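Local coordinates for CurD (Moorea producens 3L, PDB 5KP7), which probably acts as a hydroxymethylglutaryl-CoA synthase-like acyltransferase of the thiolase-like superfamily and binds 4'-phosphopantetheine, at residues V418-L430 with K434-V443. The protein carries 3 engineered substitutions. Residues are numbered along the deposited sequence; the frame is centred on the assembly and turned at random.
With SO4 (sulfate ion), chain C.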
loop_
_atom_site.group_PDB
_atom_site.type_symbol
_atom_site.label_atom_id
_atom_site.label_comp_id
_atom_site.label_asym_id
_atom_site.label_seq_id
_atom_site.Cartn_x
_atom_site.Cartn_y
_atom_site.Cartn_z
ATOM N N VAL A 418 8.594 23.873 -8.179
ATOM C CA VAL A 418 8.218 22.950 -7.119
ATOM C C VAL A 418 8.369 23.675 -5.802
ATOM O O VAL A 418 7.503 23.564 -4.950
ATOM C CB VAL A 418 9.062 21.654 -7.102
ATOM C CG1 VAL A 418 8.682 20.776 -5.909
ATOM C CG2 VAL A 418 8.902 20.881 -8.404
ATOM N N TRP A 419 9.449 24.434 -5.641
ATOM C CA TRP A 419 9.673 25.126 -4.387
ATOM C C TRP A 419 8.566 26.130 -4.076
ATOM O O TRP A 419 8.121 26.229 -2.928
ATOM C CB TRP A 419 11.037 25.830 -4.367
ATOM C CG TRP A 419 11.391 26.279 -2.997
ATOM C CD1 TRP A 419 11.354 27.544 -2.516
ATOM C CD2 TRP A 419 11.768 25.446 -1.908
ATOM N NE1 TRP A 419 11.741 27.571 -1.211
ATOM C CE2 TRP A 419 11.985 26.290 -0.800
ATOM C CE3 TRP A 419 11.970 24.068 -1.766
ATOM C CZ2 TRP A 419 12.395 25.810 0.433
ATOM C CZ3 TRP A 419 12.373 23.585 -0.540
ATOM C CH2 TRP A 419 12.582 24.458 0.546
ATOM N N LYS A 420 8.118 26.846 -5.105
ATOM C CA LYS A 420 7.048 27.838 -4.944
ATOM C C LYS A 420 5.778 27.214 -4.350
ATOM O O LYS A 420 5.076 27.879 -3.596
ATOM C CB LYS A 420 6.766 28.570 -6.266
ATOM C CG LYS A 420 6.133 29.930 -6.074
ATOM C CD LYS A 420 6.012 30.672 -7.389
ATOM C CE LYS A 420 5.167 31.928 -7.227
ATOM N NZ LYS A 420 4.747 32.464 -8.542
ATOM N N LYS A 421 5.508 25.943 -4.660
ATOM C CA LYS A 421 4.385 25.194 -4.078
ATOM C C LYS A 421 4.582 24.812 -2.596
ATOM O O LYS A 421 3.605 24.719 -1.863
ATOM C CB LYS A 421 4.114 23.906 -4.877
ATOM C CG LYS A 421 3.500 24.112 -6.256
ATOM C CD LYS A 421 2.009 24.372 -6.147
ATOM C CE LYS A 421 1.264 23.932 -7.386
ATOM N NZ LYS A 421 -0.185 23.996 -7.110
ATOM N N ILE A 422 5.826 24.584 -2.177
ATOM C CA ILE A 422 6.173 24.165 -0.807
ATOM C C ILE A 422 6.341 25.364 0.140
ATOM O O ILE A 422 5.864 25.333 1.274
ATOM C CB ILE A 422 7.484 23.322 -0.828
ATOM C CG1 ILE A 422 7.279 22.064 -1.669
ATOM C CG2 ILE A 422 7.934 22.903 0.572
ATOM C CD1 ILE A 422 8.551 21.269 -1.896
ATOM N N ALA A 423 7.029 26.406 -0.321
ATOM C CA ALA A 423 7.449 27.524 0.543
ATOM C C ALA A 423 6.253 28.250 1.129
ATOM O O ALA A 423 5.366 28.670 0.388
ATOM C CB ALA A 423 8.313 28.518 -0.239
ATOM N N GLY A 424 6.261 28.449 2.441
ATOM C CA GLY A 424 5.197 29.190 3.124
ATOM C C GLY A 424 4.088 28.304 3.650
ATOM O O GLY A 424 3.152 28.801 4.254
ATOM N N LYS A 425 4.192 26.985 3.464
ATOM C CA LYS A 425 3.133 26.076 3.908
ATOM C C LYS A 425 3.397 25.387 5.241
ATOM O O LYS A 425 2.574 24.629 5.692
ATOM C CB LYS A 425 2.873 25.035 2.840
ATOM C CG LYS A 425 2.225 25.628 1.597
ATOM C CD LYS A 425 1.700 24.506 0.717
ATOM C CE LYS A 425 0.785 25.016 -0.382
ATOM N NZ LYS A 425 1.207 26.310 -0.987
ATOM N N GLY A 426 4.536 25.641 5.867
ATOM C CA GLY A 426 4.863 24.997 7.122
ATOM C C GLY A 426 5.199 23.523 6.939
ATOM O O GLY A 426 4.785 22.697 7.735
ATOM N N ARG A 427 5.980 23.259 5.894
ATOM C CA ARG A 427 6.443 21.916 5.506
ATOM C C ARG A 427 7.828 21.661 6.038
ATOM O O ARG A 427 8.684 22.555 5.958
ATOM C CB ARG A 427 6.574 21.842 3.987
ATOM C CG ARG A 427 5.273 21.862 3.231
ATOM C CD ARG A 427 4.694 20.468 3.074
ATOM N NE ARG A 427 3.506 20.586 2.276
ATOM C CZ ARG A 427 3.452 20.410 0.962
ATOM N NH1 ARG A 427 4.523 20.018 0.287
ATOM N NH2 ARG A 427 2.309 20.598 0.336
ATOM N N LEU A 428 8.088 20.442 6.509
ATOM C CA LEU A 428 9.436 20.052 6.818
ATOM C C LEU A 428 10.125 19.494 5.559
ATOM O O LEU A 428 9.538 18.690 4.803
ATOM C CB LEU A 428 9.464 19.032 7.965
ATOM C CG LEU A 428 10.824 18.893 8.646
ATOM C CD1 LEU A 428 11.080 20.087 9.553
ATOM C CD2 LEU A 428 10.963 17.585 9.388
ATOM N N VAL A 429 11.374 19.902 5.375
ATOM C CA VAL A 429 12.238 19.383 4.318
ATOM C C VAL A 429 13.591 18.963 4.907
ATOM O O VAL A 429 13.986 19.421 6.004
ATOM C CB VAL A 429 12.431 20.372 3.128
ATOM C CG1 VAL A 429 11.103 20.666 2.462
ATOM C CG2 VAL A 429 13.107 21.641 3.562
ATOM N N LEU A 430 14.288 18.114 4.157
ATOM C CA LEU A 430 15.673 17.736 4.455
ATOM C C LEU A 430 16.616 18.806 3.927
ATOM O O LEU A 430 16.721 19.008 2.708
ATOM C CB LEU A 430 16.029 16.358 3.832
ATOM C CG LEU A 430 17.459 15.843 4.012
ATOM C CD1 LEU A 430 17.779 15.513 5.468
ATOM C CD2 LEU A 430 17.690 14.659 3.092
ATOM N N LYS A 434 25.065 15.980 7.648
ATOM C CA LYS A 434 26.401 16.416 8.075
ATOM C C LYS A 434 26.957 15.372 9.001
ATOM O O LYS A 434 26.417 15.117 10.071
ATOM C CB LYS A 434 26.320 17.786 8.737
ATOM C CG LYS A 434 27.708 18.382 8.930
ATOM C CD LYS A 434 27.678 19.875 9.221
ATOM C CE LYS A 434 26.978 20.187 10.511
ATOM N NZ LYS A 434 27.272 21.610 10.880
ATOM N N GLU A 435 27.986 14.679 8.535
ATOM C CA GLU A 435 28.559 13.548 9.269
ATOM C C GLU A 435 27.473 12.567 9.722
ATOM O O GLU A 435 27.390 12.176 10.884
ATOM C CB GLU A 435 29.435 14.032 10.439
ATOM C CG GLU A 435 30.614 14.875 9.968
ATOM C CD GLU A 435 31.542 14.093 9.046
ATOM O OE1 GLU A 435 32.117 13.106 9.522
ATOM O OE2 GLU A 435 31.731 14.491 7.868
ATOM N N PHE A 436 26.660 12.175 8.738
ATOM C CA PHE A 436 25.507 11.262 8.897
ATOM C C PHE A 436 24.319 11.821 9.658
ATOM O O PHE A 436 23.251 11.171 9.654
ATOM C CB PHE A 436 25.921 9.918 9.518
ATOM C CG PHE A 436 27.032 9.225 8.805
ATOM C CD1 PHE A 436 26.851 8.738 7.522
ATOM C CD2 PHE A 436 28.259 9.016 9.424
ATOM C CE1 PHE A 436 27.872 8.073 6.877
ATOM C CE2 PHE A 436 29.272 8.319 8.791
ATOM C CZ PHE A 436 29.085 7.854 7.511
ATOM N N HIS A 437 24.429 13.001 10.261
ATOM C CA HIS A 437 23.323 13.597 11.009
ATOM C C HIS A 437 22.419 14.339 10.060
ATOM O O HIS A 437 22.875 15.250 9.340
ATOM C CB HIS A 437 23.850 14.576 12.069
ATOM C CG HIS A 437 22.806 15.031 13.044
ATOM N ND1 HIS A 437 22.898 16.234 13.715
ATOM C CD2 HIS A 437 21.696 14.427 13.523
ATOM C CE1 HIS A 437 21.873 16.367 14.546
ATOM N NE2 HIS A 437 21.138 15.277 14.460
ATOM N N ARG A 438 21.148 13.940 10.010
ATOM C CA ARG A 438 20.194 14.599 9.105
ATOM C C ARG A 438 19.647 15.844 9.768
ATOM O O ARG A 438 19.259 15.823 10.941
ATOM C CB ARG A 438 19.079 13.640 8.688
ATOM C CG ARG A 438 19.623 12.411 8.023
ATOM C CD ARG A 438 18.642 11.740 7.072
ATOM N NE ARG A 438 19.339 10.672 6.343
ATOM C CZ ARG A 438 18.981 10.184 5.180
ATOM N NH1 ARG A 438 17.905 10.637 4.544
ATOM N NH2 ARG A 438 19.733 9.230 4.621
ATOM N N LYS A 439 19.648 16.936 9.012
ATOM C CA LYS A 439 19.161 18.229 9.487
ATOM C C LYS A 439 17.958 18.597 8.650
ATOM O O LYS A 439 18.037 18.558 7.414
ATOM C CB LYS A 439 20.221 19.292 9.324
ATOM C CG LYS A 439 21.628 18.850 9.651
ATOM C CD LYS A 439 21.991 18.625 11.091
ATOM C CE LYS A 439 23.533 18.444 11.146
ATOM N NZ LYS A 439 24.357 18.485 12.421
ATOM N N TYR A 440 16.890 19.000 9.331
ATOM C CA TYR A 440 15.630 19.355 8.699
ATOM C C TYR A 440 15.266 20.809 8.969
ATOM O O TYR A 440 15.762 21.429 9.943
ATOM C CB TYR A 440 14.502 18.402 9.140
ATOM C CG TYR A 440 14.828 16.959 8.860
ATOM C CD1 TYR A 440 15.564 16.212 9.760
ATOM C CD2 TYR A 440 14.445 16.333 7.642
ATOM C CE1 TYR A 440 15.891 14.889 9.490
ATOM C CE2 TYR A 440 14.762 15.006 7.373
ATOM C CZ TYR A 440 15.489 14.286 8.289
ATOM O OH TYR A 440 15.832 12.993 8.018
ATOM N N GLU A 441 14.413 21.358 8.113
ATOM C CA GLU A 441 14.024 22.785 8.184
ATOM C C GLU A 441 12.535 22.909 7.877
ATOM O O GLU A 441 12.029 22.267 6.962
ATOM C CB GLU A 441 14.828 23.599 7.143
ATOM C CG GLU A 441 14.601 25.075 7.160
ATOM C CD GLU A 441 15.510 25.860 6.216
ATOM O OE1 GLU A 441 16.321 25.280 5.453
ATOM O OE2 GLU A 441 15.374 27.085 6.237
ATOM N N TRP A 442 11.865 23.797 8.619
ATOM C CA TRP A 442 10.499 24.180 8.337
ATOM C C TRP A 442 10.534 25.304 7.313
ATOM O O TRP A 442 11.183 26.329 7.535
ATOM C CB TRP A 442 9.823 24.646 9.616
ATOM C CG TRP A 442 9.680 23.596 10.655
ATOM C CD1 TRP A 442 10.422 23.466 11.790
ATOM C CD2 TRP A 442 8.711 22.554 10.685
ATOM N NE1 TRP A 442 9.991 22.392 12.507
ATOM C CE2 TRP A 442 8.938 21.810 11.862
ATOM C CE3 TRP A 442 7.688 22.150 9.821
ATOM C CZ2 TRP A 442 8.157 20.716 12.211
ATOM C CZ3 TRP A 442 6.911 21.062 10.177
ATOM C CH2 TRP A 442 7.166 20.347 11.368
ATOM N N VAL A 443 9.837 25.143 6.208
ATOM C CA VAL A 443 9.869 26.130 5.125
ATOM C C VAL A 443 8.467 26.582 4.729
ATOM O O VAL A 443 8.316 27.582 4.004
ATOM C CB VAL A 443 10.667 25.606 3.916
ATOM C CG1 VAL A 443 12.086 25.269 4.338
ATOM C CG2 VAL A 443 10.003 24.386 3.290
ATOM O OXT VAL A 443 7.465 25.982 5.153
HETATM S S SO4 C . 25.284 21.660 13.676
HETATM O O1 SO4 C . 25.180 22.769 14.654
HETATM O O2 SO4 C . 26.701 21.258 13.535
HETATM O O3 SO4 C . 24.481 20.513 14.158
HETATM O O4 SO4 C . 24.760 22.103 12.363
#
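Leu428 faces Trp442 across an antiparallel beta hairpin, strands 428-434 and 437-442, that ends the chain of this thiolase-like protein. The two form a non-hydrogen-bonded pair, and the evidence for a CH-pi contact is direct: Leu428 CD1 lies 3.6 Å from the centroid of the Trp442 five-membered ring, only 15° off its normal. Turning CG of Leu428 anti to the backbone N (chi1 -162°) sends its branches to two partners, CD1 over the indole and CD2 to Tyr440 CB at 3.6 Å. Two pairs along, beyond Val429-Glu441, Leu430 makes the same kind of CH-pi contact, its CD1 over one face of the Tyr440 ring. Helix 75-89 packs against Leu428, Tyr440 and Trp442, and Asp74, just before it, accepts a hydrogen bond from the Tyr440 hydroxyl and forms a salt bridge with Arg438. On the other face Val429 pairs with Glu441; reciprocal backbone bonds of 2.9 Å, Val429 N to Glu441 O and Glu441 N to Val429 O, fix the register. Val443 then carries the chain end toward helix 416-422: its CG2 touches Ile422 CG2 at 3.7 Å, and its side chain crosses that of Trp419 at about a right angle. The terminal carboxylate is held by backbone N-H groups. OXT accepts from Arg427 N and, weakly, from Gly426 N, whereas Gly424 N, within a type II turn, reaches a lone pair of Val443 O at 2.7 Å, nearly straight at 175°.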